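Local structure of putative polyketide synthase (Streptomyces coelicolor, 1U0M) at residues T307-I312 against V317-R322. The protein condenses five malonyl-CoA units into a pentaketide and cyclises it to 1,3,6,8-tetrahydroxynaphthalene, a precursor of melanin and naphthoquinone-type metabolites. Sequence-based numbering, arbitrary orientation.
Sequences TEYGNI and VLDALR
The Y309 ring meets D319 at its edge: D319 OD2 lies in the ring plane, 2.9 Å from Y309 CE1, with the carboxylate turned 68° out of that plane. R322 brings its guanidinium to the same stretch of rim, and R323 makes a cation-pi contact with the ring. R322 NH2 sits 3.0 Å from Y309 OH, at an angle too poor for a hydrogen bond; the two flat groups stand 73° apart. One face of the guanidinium looks onto the backbone O of D319. Bends at chi2 and chi3 fold the arginine back, and R322 NH2 makes a 2.6 Å salt bridge with D319 OD2. The other oxygen, D319 OD1, takes a hydrogen bond with T305 and a salt bridge with R323. On the aliphatic side, I312 CD1 comes to 4.4 Å from D319 CB. All this spans the turn between helices 300-308 and 315-326 in the C-terminal half of the thiolase fold; G310, with positive phi, is where the chain leaves helical geometry, and N311 touches C146, the probable catalytic cysteine. With two arginines beside it, the buried D319 carboxylate is probably held ionised, though its tight approach to the tyrosine C-H edge may be strained or reflect coordinate error.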
loop_
_atom_site.group_PDB
_atom_site.type_symbol
_atom_site.label_atom_id
_atom_site.label_comp_id
_atom_site.label_asym_id
_atom_site.label_seq_id
_atom_site.Cartn_x
_atom_site.Cartn_y
_atom_site.Cartn_z
ATOM N N THR A 307 10.345 19.447 -16.624
ATOM C CA THR A 307 11.016 19.893 -17.838
ATOM C C THR A 307 12.162 18.973 -18.239
ATOM O O THR A 307 12.379 18.718 -19.432
ATOM C CB THR A 307 11.567 21.340 -17.673
ATOM O OG1 THR A 307 10.481 22.237 -17.412
ATOM C CG2 THR A 307 12.267 21.794 -18.933
ATOM N N GLU A 308 12.877 18.467 -17.239
ATOM C CA GLU A 308 14.024 17.592 -17.465
ATOM C C GLU A 308 13.761 16.084 -17.309
ATOM O O GLU A 308 14.422 15.263 -17.945
ATOM C CB GLU A 308 15.175 18.005 -16.530
ATOM C CG GLU A 308 16.371 17.074 -16.589
ATOM C CD GLU A 308 17.516 17.472 -15.664
ATOM O OE1 GLU A 308 17.264 17.814 -14.485
ATOM O OE2 GLU A 308 18.676 17.416 -16.122
ATOM N N TYR A 309 12.799 15.715 -16.475
ATOM C CA TYR A 309 12.520 14.305 -16.242
ATOM C C TYR A 309 11.125 13.899 -16.694
ATOM O O TYR A 309 10.869 12.734 -16.994
ATOM C CB TYR A 309 12.683 13.992 -14.744
ATOM C CG TYR A 309 14.094 14.164 -14.209
ATOM C CD1 TYR A 309 14.330 14.308 -12.840
ATOM C CD2 TYR A 309 15.194 14.159 -15.067
ATOM C CE1 TYR A 309 15.629 14.441 -12.338
ATOM C CE2 TYR A 309 16.494 14.289 -14.582
ATOM C CZ TYR A 309 16.705 14.429 -13.219
ATOM O OH TYR A 309 17.990 14.547 -12.741
ATOM N N GLY A 310 10.226 14.871 -16.749
ATOM C CA GLY A 310 8.862 14.579 -17.130
ATOM C C GLY A 310 8.141 14.268 -15.842
ATOM O O GLY A 310 8.650 14.549 -14.758
ATOM N N ASN A 311 6.955 13.689 -15.938
ATOM C CA ASN A 311 6.223 13.352 -14.738
ATOM C C ASN A 311 6.678 11.984 -14.260
ATOM O O ASN A 311 6.349 10.959 -14.864
ATOM C CB ASN A 311 4.729 13.318 -15.009
ATOM C CG ASN A 311 3.931 13.274 -13.746
ATOM O OD1 ASN A 311 4.345 12.645 -12.758
ATOM N ND2 ASN A 311 2.775 13.935 -13.751
ATOM N N ILE A 312 7.439 11.975 -13.172
ATOM C CA ILE A 312 7.946 10.741 -12.620
ATOM C C ILE A 312 7.156 10.345 -11.375
ATOM O O ILE A 312 7.712 9.835 -10.397
ATOM C CB ILE A 312 9.440 10.871 -12.300
ATOM C CG1 ILE A 312 9.684 12.001 -11.299
ATOM C CG2 ILE A 312 10.189 11.212 -13.555
ATOM C CD1 ILE A 312 11.118 12.125 -10.888
ATOM N N VAL A 317 7.918 15.286 -6.076
ATOM C CA VAL A 317 8.150 16.118 -4.892
ATOM C C VAL A 317 9.584 16.004 -4.424
ATOM O O VAL A 317 10.257 17.009 -4.214
ATOM C CB VAL A 317 7.251 15.739 -3.683
ATOM C CG1 VAL A 317 5.884 16.335 -3.840
ATOM C CG2 VAL A 317 7.171 14.244 -3.543
ATOM N N LEU A 318 10.040 14.767 -4.274
ATOM C CA LEU A 318 11.385 14.483 -3.808
ATOM C C LEU A 318 12.476 15.098 -4.671
ATOM O O LEU A 318 13.469 15.612 -4.150
ATOM C CB LEU A 318 11.585 12.969 -3.708
ATOM C CG LEU A 318 11.116 12.306 -2.406
ATOM C CD1 LEU A 318 9.719 12.779 -2.046
ATOM C CD2 LEU A 318 11.156 10.790 -2.553
ATOM N N ASP A 319 12.300 15.048 -5.987
ATOM C CA ASP A 319 13.293 15.607 -6.890
ATOM C C ASP A 319 13.251 17.133 -6.877
ATOM O O ASP A 319 14.269 17.786 -7.091
ATOM C CB ASP A 319 13.072 15.085 -8.304
ATOM C CG ASP A 319 14.077 15.635 -9.285
ATOM O OD1 ASP A 319 13.840 16.729 -9.839
ATOM O OD2 ASP A 319 15.115 14.969 -9.494
ATOM N N ALA A 320 12.071 17.699 -6.637
ATOM C CA ALA A 320 11.931 19.149 -6.583
ATOM C C ALA A 320 12.760 19.601 -5.393
ATOM O O ALA A 320 13.547 20.539 -5.496
ATOM C CB ALA A 320 10.475 19.543 -6.393
ATOM N N LEU A 321 12.583 18.921 -4.264
ATOM C CA LEU A 321 13.345 19.236 -3.066
ATOM C C LEU A 321 14.816 19.108 -3.393
ATOM O O LEU A 321 15.597 20.017 -3.131
ATOM C CB LEU A 321 13.020 18.271 -1.931
ATOM C CG LEU A 321 11.968 18.696 -0.912
ATOM C CD1 LEU A 321 11.882 17.635 0.174
ATOM C CD2 LEU A 321 12.338 20.043 -0.307
ATOM N N ARG A 322 15.191 17.974 -3.970
ATOM C CA ARG A 322 16.579 17.743 -4.326
ATOM C C ARG A 322 17.144 18.940 -5.094
ATOM O O ARG A 322 18.320 19.277 -4.955
ATOM C CB ARG A 322 16.705 16.459 -5.156
ATOM C CG ARG A 322 18.139 16.013 -5.427
ATOM C CD ARG A 322 18.675 16.632 -6.705
ATOM N NE ARG A 322 18.132 15.979 -7.893
ATOM C CZ ARG A 322 17.950 16.581 -9.065
ATOM N NH1 ARG A 322 18.257 17.860 -9.219
ATOM N NH2 ARG A 322 17.459 15.902 -10.089
#